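Local coordinates for protein histidine--tRNA ligase (Thermus thermophilus, PDB 1H4V) that charges tRNA(His) with L-histidine at the expense of ATP, working as a homodimeric class II aminoacyl-tRNA synthetase, at residues Lys10-Phe13 / Gly14-Arg18; Glu45-Gln48 / Val49-Gly53; Arg88-Glu92 / His93-Val97; Ala340-Glu343 / Ala344-Ala348. All blocks are in the same frame, centred on the assembly; numbering follows the deposited sequence.

Contact 1 (Lys10-Phe13 / Gly14-Arg18); sequences KDLF and GKELR. With SO4 (sulfate ion), chain B.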
loop_
_atom_site.group_PDB
_atom_site.type_symbol
_atom_site.label_atom_id
_atom_site.label_comp_id
_atom_site.label_asym_id
_atom_site.label_seq_id
_atom_site.Cartn_x
_atom_site.Cartn_y
_atom_site.Cartn_z
ATOM N N LYS A 10 11.719 -8.491 -0.946
ATOM C CA LYS A 10 11.471 -9.315 0.227
ATOM C C LYS A 10 10.067 -9.140 0.786
ATOM O O LYS A 10 9.444 -8.093 0.619
ATOM C CB LYS A 10 12.492 -8.995 1.319
ATOM C CG LYS A 10 12.430 -7.560 1.817
ATOM C CD LYS A 10 13.415 -7.328 2.956
ATOM C CE LYS A 10 13.104 -8.219 4.149
ATOM N NZ LYS A 10 14.151 -8.110 5.208
ATOM N N ASP A 11 9.576 -10.182 1.449
ATOM C CA ASP A 11 8.257 -10.141 2.054
ATOM C C ASP A 11 8.371 -9.314 3.311
ATOM O O ASP A 11 9.405 -9.323 3.973
ATOM C CB ASP A 11 7.785 -11.539 2.447
ATOM C CG ASP A 11 7.722 -12.474 1.285
ATOM O OD1 ASP A 11 7.139 -12.090 0.254
ATOM O OD2 ASP A 11 8.249 -13.599 1.402
ATOM N N LEU A 12 7.303 -8.602 3.635
ATOM C CA LEU A 12 7.258 -7.789 4.834
ATOM C C LEU A 12 6.137 -8.306 5.737
ATOM O O LEU A 12 4.971 -8.342 5.341
ATOM C CB LEU A 12 6.993 -6.325 4.470
ATOM C CG LEU A 12 8.075 -5.588 3.684
ATOM C CD1 LEU A 12 7.594 -4.195 3.323
ATOM C CD2 LEU A 12 9.334 -5.509 4.524
ATOM N N PHE A 13 6.495 -8.732 6.941
ATOM C CA PHE A 13 5.505 -9.210 7.890
ATOM C C PHE A 13 6.094 -9.063 9.282
ATOM O O PHE A 13 7.254 -8.710 9.410
ATOM C CB PHE A 13 5.105 -10.664 7.580
ATOM C CG PHE A 13 6.214 -11.665 7.739
ATOM C CD1 PHE A 13 6.417 -12.312 8.957
ATOM C CD2 PHE A 13 7.020 -12.008 6.654
ATOM C CE1 PHE A 13 7.403 -13.291 9.095
ATOM C CE2 PHE A 13 8.011 -12.986 6.781
ATOM C CZ PHE A 13 8.199 -13.632 8.007
ATOM N N GLY A 14 5.301 -9.301 10.319
ATOM C CA GLY A 14 5.816 -9.144 11.672
ATOM C C GLY A 14 6.319 -7.732 11.969
ATOM O O GLY A 14 5.765 -6.731 11.499
ATOM N N LYS A 15 7.392 -7.637 12.740
ATOM C CA LYS A 15 7.932 -6.332 13.100
ATOM C C LYS A 15 8.406 -5.439 11.957
ATOM O O LYS A 15 8.193 -4.229 11.982
ATOM C CB LYS A 15 9.048 -6.504 14.133
ATOM C CG LYS A 15 8.469 -6.837 15.500
ATOM C CD LYS A 15 9.514 -7.026 16.570
ATOM C CE LYS A 15 8.827 -7.264 17.908
ATOM N NZ LYS A 15 9.799 -7.568 18.983
ATOM N N GLU A 16 9.046 -6.021 10.958
ATOM C CA GLU A 16 9.530 -5.237 9.833
ATOM C C GLU A 16 8.366 -4.499 9.176
ATOM O O GLU A 16 8.459 -3.310 8.878
ATOM C CB GLU A 16 10.219 -6.155 8.826
ATOM C CG GLU A 16 10.525 -5.489 7.506
ATOM C CD GLU A 16 11.957 -5.681 7.063
ATOM O OE1 GLU A 16 12.374 -6.836 6.831
ATOM O OE2 GLU A 16 12.665 -4.660 6.946
ATOM N N LEU A 17 7.266 -5.206 8.953
ATOM C CA LEU A 17 6.096 -4.594 8.336
ATOM C C LEU A 17 5.558 -3.483 9.237
ATOM O O LEU A 17 5.230 -2.385 8.768
ATOM C CB LEU A 17 4.994 -5.634 8.135
ATOM C CG LEU A 17 3.980 -5.494 6.995
ATOM C CD1 LEU A 17 2.649 -6.077 7.476
ATOM C CD2 LEU A 17 3.797 -4.057 6.571
ATOM N N ARG A 18 5.462 -3.779 10.533
ATOM C CA ARG A 18 4.933 -2.815 11.480
ATOM C C ARG A 18 5.789 -1.552 11.523
ATOM O O ARG A 18 5.267 -0.448 11.664
ATOM C CB ARG A 18 4.787 -3.456 12.863
ATOM C CG ARG A 18 3.563 -4.381 12.970
ATOM C CD ARG A 18 3.567 -5.199 14.266
ATOM N NE ARG A 18 3.674 -4.340 15.444
ATOM C CZ ARG A 18 4.258 -4.705 16.581
ATOM N NH1 ARG A 18 4.793 -5.914 16.688
ATOM N NH2 ARG A 18 4.306 -3.868 17.607
HETATM S S SO4 B . 2.066 -1.092 16.082
HETATM O O1 SO4 B . 2.818 -1.377 17.320
HETATM O O2 SO4 B . 2.463 0.225 15.555
HETATM O O3 SO4 B . 0.619 -1.084 16.351
HETATM O O4 SO4 B . 2.362 -2.141 15.086
#
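Glu-16, near the amino end of helix 14-33, turns back to the loop that leads in and meets Lys-10 head-on: NZ of Lys-10 forms a salt bridge with OE1 of Glu-16 at 2.7 Å, on the syn side of the carboxylate and 20° out of its plane. The glutamate gets there with CG anti to the backbone N (chi1 169°) and a bend at CG, which also lays its CG against CD2 of Leu-12. A leucine in its place would probably leave the Lys-10 ammonium without this carboxylate and free the lysine chain to swing. CB of Leu-12 packs at 4.0 Å on CG of Leu-17, where two buried leucines meet. This loop-to-helix joint opens the long motif 1 helix of class II synthetases, an element of the dimer interface, and Phe-13 accordingly takes the edge-to-face partner His-93 of the second subunit. CD1 of the Phe-13 ring lies 3.5 Å from N of Gly-14. Glycine suits that place because its phi is positive and a CB would run into the Phe-13 carbonyl. One turn on, Arg-18 grips a sulfate ion, probably from the crystallisation liquor, with two nearly straight bonds, NE to O4 at 2.6 Å and NH2 to O1 at 2.9 Å, the sulfur lying at the guanidinium edge in its plane. Arg-22 shares the anion, and Pro-324 O takes a further bond from Arg-18 NH2.

Contact 2 (Glu45-Gln48 / Val49-Gly53); sequences EETQ and VFEKG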
loop_
_atom_site.group_PDB
_atom_site.type_symbol
_atom_site.label_atom_id
_atom_site.label_comp_id
_atom_site.label_asym_id
_atom_site.label_seq_id
_atom_site.Cartn_x
_atom_site.Cartn_y
_atom_site.Cartn_z
ATOM N N GLU A 45 4.089 2.957 -15.802
ATOM C CA GLU A 45 3.618 4.022 -16.686
ATOM C C GLU A 45 4.364 3.973 -18.008
ATOM O O GLU A 45 5.281 3.159 -18.195
ATOM C CB GLU A 45 3.858 5.390 -16.040
ATOM C CG GLU A 45 3.285 5.494 -14.658
ATOM C CD GLU A 45 2.691 6.847 -14.367
ATOM O OE1 GLU A 45 2.268 7.535 -15.321
ATOM O OE2 GLU A 45 2.626 7.210 -13.178
ATOM N N GLU A 46 3.972 4.846 -18.927
ATOM C CA GLU A 46 4.655 4.901 -20.208
ATOM C C GLU A 46 6.075 5.324 -19.886
ATOM O O GLU A 46 6.298 6.240 -19.095
ATOM C CB GLU A 46 4.027 5.935 -21.132
ATOM C CG GLU A 46 2.684 5.570 -21.671
ATOM C CD GLU A 46 2.335 6.432 -22.862
ATOM O OE1 GLU A 46 3.131 6.437 -23.832
ATOM O OE2 GLU A 46 1.278 7.107 -22.827
ATOM N N THR A 47 7.028 4.638 -20.501
ATOM C CA THR A 47 8.447 4.902 -20.307
ATOM C C THR A 47 8.827 6.379 -20.400
ATOM O O THR A 47 9.664 6.857 -19.643
ATOM C CB THR A 47 9.252 4.103 -21.337
ATOM O OG1 THR A 47 9.063 2.710 -21.077
ATOM C CG2 THR A 47 10.721 4.436 -21.272
ATOM N N GLN A 48 8.213 7.105 -21.323
ATOM C CA GLN A 48 8.535 8.518 -21.492
ATOM C C GLN A 48 8.277 9.361 -20.245
ATOM O O GLN A 48 8.860 10.424 -20.083
ATOM C CB GLN A 48 7.765 9.096 -22.681
ATOM C CG GLN A 48 6.264 8.951 -22.587
ATOM C CD GLN A 48 5.569 9.478 -23.826
ATOM O OE1 GLN A 48 5.741 10.640 -24.200
ATOM N NE2 GLN A 48 4.779 8.627 -24.472
ATOM N N VAL A 49 7.413 8.888 -19.358
ATOM C CA VAL A 49 7.123 9.645 -18.152
ATOM C C VAL A 49 8.387 9.774 -17.319
ATOM O O VAL A 49 8.645 10.817 -16.707
ATOM C CB VAL A 49 6.033 8.954 -17.322
ATOM C CG1 VAL A 49 5.928 9.588 -15.949
ATOM C CG2 VAL A 49 4.710 9.054 -18.050
ATOM N N PHE A 50 9.203 8.725 -17.356
ATOM C CA PHE A 50 10.428 8.685 -16.573
ATOM C C PHE A 50 11.746 8.986 -17.266
ATOM O O PHE A 50 12.795 8.909 -16.628
ATOM C CB PHE A 50 10.504 7.336 -15.850
ATOM C CG PHE A 50 9.333 7.086 -14.936
ATOM C CD1 PHE A 50 8.454 6.036 -15.174
ATOM C CD2 PHE A 50 9.094 7.925 -13.852
ATOM C CE1 PHE A 50 7.355 5.829 -14.347
ATOM C CE2 PHE A 50 8.002 7.724 -13.026
ATOM C CZ PHE A 50 7.131 6.678 -13.268
ATOM N N GLU A 51 11.708 9.323 -18.556
ATOM C CA GLU A 51 12.938 9.666 -19.276
ATOM C C GLU A 51 13.322 11.089 -18.851
ATOM O O GLU A 51 12.469 11.972 -18.773
ATOM C CB GLU A 51 12.717 9.568 -20.791
ATOM C CG GLU A 51 12.309 8.158 -21.243
ATOM C CD GLU A 51 12.178 8.013 -22.754
ATOM O OE1 GLU A 51 11.480 8.843 -23.382
ATOM O OE2 GLU A 51 12.767 7.058 -23.316
ATOM N N LYS A 52 14.602 11.305 -18.557
ATOM C CA LYS A 52 15.066 12.609 -18.087
ATOM C C LYS A 52 15.517 13.606 -19.148
ATOM O O LYS A 52 15.828 14.754 -18.825
ATOM C CB LYS A 52 16.197 12.416 -17.075
ATOM C CG LYS A 52 15.866 11.415 -15.989
ATOM C CD LYS A 52 14.558 11.757 -15.306
ATOM C CE LYS A 52 14.168 10.683 -14.307
ATOM N NZ LYS A 52 12.809 10.930 -13.753
ATOM N N GLY A 53 15.555 13.183 -20.405
ATOM C CA GLY A 53 15.986 14.089 -21.455
ATOM C C GLY A 53 16.988 13.433 -22.382
ATOM O O GLY A 53 17.442 12.319 -22.127
#
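Val-49 and Phe-50 fold back on the end of a strand through two overlapping turns. N of Val-49 donates to O of Glu-46 at 2.9 Å, and N of Phe-50 to O of Thr-47 at 3.0 Å; both N-H groups come from above the carbonyl planes. The packed side is mostly apolar, with the Glu-45 carboxylate buried at its edge and paired with Arg-88. CG1 of Val-49, anti to its own backbone N (chi1 169°), sits 4.0 Å above the centre of the Phe-50 ring, while CE1 of Phe-50 meets CB of Glu-45 at 3.9 Å, the glutamate chain crossing the phenylalanine at about a right angle. Valine suits this corner because its second branch, CG2, can turn to O of Glu-46 and the Glu-45 carboxylate; the residue also meets Ala-3 of the second subunit. The outer side is looser. Gln-48 NE2 reaches OE1 of Glu-46 at 2.8 Å along a bent path from above the carboxylate plane, and Glu-51 lays CG 3.4 Å from O of Thr-47, with a weak bond from its N to the Gln-48 carbonyl. Gln-48 and Glu-51 are exposed, where long polar chains can keep their ends in water. Thr-47 OG1 bonds to Ser-75 and Thr-77, holding the turn to strand 75-78 beside strand 44-46, and Glu-45 rests with Phe-50 against helix 83-92.

Contact 3 (Arg88-Glu92 / His93-Val97); sequences RAYLE and HGMKV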
loop_
_atom_site.group_PDB
_atom_site.type_symbol
_atom_site.label_atom_id
_atom_site.label_comp_id
_atom_site.label_asym_id
_atom_site.label_seq_id
_atom_site.Cartn_x
_atom_site.Cartn_y
_atom_site.Cartn_z
ATOM N N ARG A 88 2.871 14.163 -13.482
ATOM C CA ARG A 88 2.058 13.613 -14.558
ATOM C C ARG A 88 0.598 13.546 -14.115
ATOM O O ARG A 88 -0.315 13.699 -14.926
ATOM C CB ARG A 88 2.578 12.221 -14.943
ATOM C CG ARG A 88 1.980 11.610 -16.220
ATOM C CD ARG A 88 0.604 11.003 -15.961
ATOM N NE ARG A 88 0.661 9.988 -14.913
ATOM C CZ ARG A 88 -0.358 9.671 -14.124
ATOM N NH1 ARG A 88 -1.522 10.284 -14.262
ATOM N NH2 ARG A 88 -0.206 8.757 -13.183
ATOM N N ALA A 89 0.377 13.327 -12.823
ATOM C CA ALA A 89 -0.982 13.262 -12.291
ATOM C C ALA A 89 -1.582 14.668 -12.162
ATOM O O ALA A 89 -2.762 14.871 -12.443
ATOM C CB ALA A 89 -0.987 12.556 -10.926
ATOM N N TYR A 90 -0.764 15.626 -11.736
ATOM C CA TYR A 90 -1.195 17.013 -11.575
ATOM C C TYR A 90 -1.704 17.516 -12.931
ATOM O O TYR A 90 -2.706 18.232 -13.019
ATOM C CB TYR A 90 -0.003 17.855 -11.109
ATOM C CG TYR A 90 -0.226 19.350 -11.034
ATOM C CD1 TYR A 90 -0.569 19.966 -9.827
ATOM C CD2 TYR A 90 -0.026 20.162 -12.152
ATOM C CE1 TYR A 90 -0.698 21.361 -9.732
ATOM C CE2 TYR A 90 -0.153 21.554 -12.073
ATOM C CZ TYR A 90 -0.484 22.149 -10.862
ATOM O OH TYR A 90 -0.582 23.526 -10.769
ATOM N N LEU A 91 -0.996 17.117 -13.981
ATOM C CA LEU A 91 -1.340 17.479 -15.348
ATOM C C LEU A 91 -2.608 16.777 -15.819
ATOM O O LEU A 91 -3.539 17.421 -16.304
ATOM C CB LEU A 91 -0.188 17.101 -16.289
ATOM C CG LEU A 91 0.820 18.164 -16.739
ATOM C CD1 LEU A 91 0.828 19.367 -15.811
ATOM C CD2 LEU A 91 2.184 17.520 -16.830
ATOM N N GLU A 92 -2.647 15.458 -15.667
ATOM C CA GLU A 92 -3.788 14.686 -16.129
ATOM C C GLU A 92 -5.120 15.119 -15.527
ATOM O O GLU A 92 -6.137 15.153 -16.223
ATOM C CB GLU A 92 -3.563 13.191 -15.860
ATOM C CG GLU A 92 -4.596 12.283 -16.518
ATOM C CD GLU A 92 -4.257 10.805 -16.421
ATOM O OE1 GLU A 92 -3.113 10.425 -16.752
ATOM O OE2 GLU A 92 -5.139 10.016 -16.027
ATOM N N HIS A 93 -5.119 15.470 -14.245
ATOM C CA HIS A 93 -6.359 15.852 -13.587
ATOM C C HIS A 93 -6.648 17.342 -13.518
ATOM O O HIS A 93 -7.550 17.766 -12.805
ATOM C CB HIS A 93 -6.395 15.223 -12.196
ATOM C CG HIS A 93 -6.291 13.733 -12.233
ATOM N ND1 HIS A 93 -7.312 12.930 -12.697
ATOM C CD2 HIS A 93 -5.248 12.905 -11.973
ATOM C CE1 HIS A 93 -6.901 11.674 -12.729
ATOM N NE2 HIS A 93 -5.653 11.632 -12.296
ATOM N N GLY A 94 -5.895 18.124 -14.287
ATOM C CA GLY A 94 -6.090 19.556 -14.314
ATOM C C GLY A 94 -6.028 20.188 -12.938
ATOM O O GLY A 94 -6.870 21.019 -12.593
ATOM N N MET A 95 -5.037 19.801 -12.143
ATOM C CA MET A 95 -4.904 20.368 -10.813
ATOM C C MET A 95 -4.458 21.824 -10.906
ATOM O O MET A 95 -4.462 22.546 -9.905
ATOM C CB MET A 95 -3.908 19.554 -9.979
ATOM C CG MET A 95 -4.382 18.143 -9.645
ATOM S SD MET A 95 -3.236 17.225 -8.573
ATOM C CE MET A 95 -3.992 15.589 -8.548
ATOM N N LYS A 96 -4.076 22.255 -12.108
ATOM C CA LYS A 96 -3.644 23.642 -12.320
ATOM C C LYS A 96 -4.802 24.586 -11.993
ATOM O O LYS A 96 -4.586 25.756 -11.685
ATOM C CB LYS A 96 -3.218 23.873 -13.776
ATOM C CG LYS A 96 -4.374 23.716 -14.756
ATOM C CD LYS A 96 -4.131 24.402 -16.091
ATOM C CE LYS A 96 -3.265 23.587 -17.013
ATOM N NZ LYS A 96 -3.162 24.272 -18.332
ATOM N N VAL A 97 -6.024 24.061 -12.062
ATOM C CA VAL A 97 -7.234 24.829 -11.790
ATOM C C VAL A 97 -7.515 24.960 -10.295
ATOM O O VAL A 97 -8.257 25.844 -9.870
ATOM C CB VAL A 97 -8.464 24.171 -12.482
ATOM C CG1 VAL A 97 -9.759 24.778 -11.965
ATOM C CG2 VAL A 97 -8.370 24.361 -13.988
HETATM O O HOH W 1 -2.912 20.663 -14.623
#
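A Schellman motif ends helix 83-92, its two bonds running from N of Met-95 to O of Tyr-90 at 2.9 Å and from N of Gly-94 to O of Leu-91 at 3.2 Å. Gly-94 has positive phi, which suits a residue without a side chain. The Tyr-90 carbonyl is gripped twice, by Met-95 N in its plane and by a water that also accepts from Lys-96 N. Across the same turn CB of Met-95 presses on CD1 of Tyr-90 at 3.4 Å, and the sulfur lies 5.1 Å from the ring centroid, 61° off the normal, an oblique Met-aromatic contact. With CG anti to the backbone N (chi1 174°), the ring lies alongside the chain after the turn, Met-95 C over one face. The cap thus closes a helix of the catalytic domain just ahead of strand 102-111, the first strand of class II motif 2. Val-102 there packs on both Tyr-90 and Met-95, and Gln-100 takes the tyrosine hydroxyl. N of His-93 bonds O of Ala-89 at 3.0 Å, and CD2 of His-93 tucks beside that oxygen, one face of the ring over CB of Glu-92. Its NE2 bonds Asp-11 of the second subunit, which also pairs with Arg-88. Glu-92 OE1 meets Arg-88 NH1 at 3.0 Å and N of Ala-5 of that subunit.

Contact 4 (Ala340-Glu343 / Ala344-Ala348); sequences AVAE and AFYLA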
loop_
_atom_site.group_PDB
_atom_site.type_symbol
_atom_site.label_atom_id
_atom_site.label_comp_id
_atom_site.label_asym_id
_atom_site.label_seq_id
_atom_site.Cartn_x
_atom_site.Cartn_y
_atom_site.Cartn_z
ATOM N N ALA A 340 -16.094 -30.173 20.786
ATOM C CA ALA A 340 -15.980 -28.799 21.249
ATOM C C ALA A 340 -15.179 -27.905 20.292
ATOM O O ALA A 340 -15.263 -26.680 20.364
ATOM C CB ALA A 340 -15.361 -28.781 22.637
ATOM N N VAL A 341 -14.406 -28.519 19.403
ATOM C CA VAL A 341 -13.604 -27.779 18.427
ATOM C C VAL A 341 -14.530 -26.901 17.579
ATOM O O VAL A 341 -14.294 -25.710 17.405
ATOM C CB VAL A 341 -12.845 -28.744 17.501
ATOM C CG1 VAL A 341 -12.139 -27.968 16.398
ATOM C CG2 VAL A 341 -11.860 -29.568 18.301
ATOM N N ALA A 342 -15.599 -27.499 17.069
ATOM C CA ALA A 342 -16.568 -26.769 16.261
ATOM C C ALA A 342 -17.264 -25.697 17.095
ATOM O O ALA A 342 -17.485 -24.579 16.630
ATOM C CB ALA A 342 -17.597 -27.724 15.697
ATOM N N GLU A 343 -17.615 -26.045 18.328
ATOM C CA GLU A 343 -18.286 -25.106 19.211
ATOM C C GLU A 343 -17.370 -23.922 19.534
ATOM O O GLU A 343 -17.840 -22.805 19.728
ATOM C CB GLU A 343 -18.712 -25.804 20.507
ATOM C CG GLU A 343 -19.587 -27.026 20.310
ATOM C CD GLU A 343 -20.905 -26.723 19.611
ATOM O OE1 GLU A 343 -21.508 -25.660 19.891
ATOM O OE2 GLU A 343 -21.347 -27.568 18.794
ATOM N N ALA A 344 -16.064 -24.164 19.593
ATOM C CA ALA A 344 -15.120 -23.086 19.882
ATOM C C ALA A 344 -15.125 -22.102 18.714
ATOM O O ALA A 344 -15.021 -20.880 18.896
ATOM C CB ALA A 344 -13.724 -23.647 20.085
ATOM N N PHE A 345 -15.250 -22.653 17.512
ATOM C CA PHE A 345 -15.287 -21.867 16.294
ATOM C C PHE A 345 -16.565 -21.040 16.266
ATOM O O PHE A 345 -16.526 -19.853 15.968
ATOM C CB PHE A 345 -15.206 -22.811 15.086
ATOM C CG PHE A 345 -15.613 -22.185 13.778
ATOM C CD1 PHE A 345 -15.014 -21.008 13.323
ATOM C CD2 PHE A 345 -16.554 -22.809 12.965
ATOM C CE1 PHE A 345 -15.342 -20.469 12.078
ATOM C CE2 PHE A 345 -16.890 -22.274 11.711
ATOM C CZ PHE A 345 -16.281 -21.107 11.268
ATOM N N TYR A 346 -17.693 -21.657 16.605
ATOM C CA TYR A 346 -18.982 -20.949 16.597
ATOM C C TYR A 346 -18.987 -19.806 17.591
ATOM O O TYR A 346 -19.521 -18.739 17.308
ATOM C CB TYR A 346 -20.127 -21.898 16.938
ATOM C CG TYR A 346 -20.233 -23.077 16.005
ATOM C CD1 TYR A 346 -20.768 -24.284 16.441
ATOM C CD2 TYR A 346 -19.797 -22.989 14.685
ATOM C CE1 TYR A 346 -20.862 -25.374 15.589
ATOM C CE2 TYR A 346 -19.889 -24.073 13.825
ATOM C CZ TYR A 346 -20.423 -25.265 14.283
ATOM O OH TYR A 346 -20.521 -26.350 13.436
ATOM N N LEU A 347 -18.394 -20.037 18.759
ATOM C CA LEU A 347 -18.332 -19.013 19.792
ATOM C C LEU A 347 -17.409 -17.871 19.364
ATOM O O LEU A 347 -17.769 -16.706 19.483
ATOM C CB LEU A 347 -17.843 -19.616 21.119
ATOM C CG LEU A 347 -17.599 -18.611 22.250
ATOM C CD1 LEU A 347 -18.856 -17.797 22.498
ATOM C CD2 LEU A 347 -17.180 -19.360 23.519
ATOM N N ALA A 348 -16.221 -18.204 18.867
ATOM C CA ALA A 348 -15.291 -17.172 18.422
ATOM C C ALA A 348 -15.934 -16.327 17.307
ATOM O O ALA A 348 -15.812 -15.101 17.298
ATOM C CB ALA A 348 -13.994 -17.805 17.927
#
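Tyr-346 lays one face of its ring on the backbone a turn earlier, with O of Ala-342 3.1 Å above the plane and over the ring centre, a close carbonyl-to-ring contact. The same oxygen accepts from N of Tyr-346 at 2.9 Å, in the carbonyl plane. CG anti to the carbonyl carbon (chi1 -58°) swings the ring back along the helix, bringing its OH to 3.9 Å from CB of Ala-342. The small methyl of Ala-342 leaves the ring room to lie this close. Glu-343 approaches from the rim, OE1 3.8 Å from CD1 of the tyrosine, its carboxylate turned 84° from the ring. These residues belong to helix 338-351, the crossover helix between strands 331-335 and 357-359 in the anticodon-binding domain. On the inner side Ala-344 places CB 3.4 Å from O of Ala-340, and a methyl lets the helix lie close on Leu-333 and Tyr-359 of the two strands; Leu-347 also packs on Leu-333. Further out, the second subunit holds both polar ends: His-243 bonds the Tyr-346 hydroxyl and Arg-246 forms a salt bridge with Glu-343. An alanine in place of the tyrosine is likely to leave His-243 of that subunit without its hydroxyl mate and to open a gap over the Ala-342 carbonyl.

How the contacts relate
The four contacts follow one another along the chain, contacts 1 to 3 in the catalytic part and contact 4 in the anticodon-binding domain. Contacts 2 and 3 are neighbours, their centres about 17 Å apart, and they join strand 44-46 to helix 83-92. Contact 1 lies at the head of helix 14-33, with its centre about 31 Å from that of contact 2 and about 35 Å from that of contact 3 within its own chain, yet across the dimer it touches the copy of contact 3 in the second subunit. Contact 4 lies, centre to centre, about 31, 56 and 54 Å from contacts 1, 2 and 3. All four reach the second subunit, which is consistent with an interface that involves both domains.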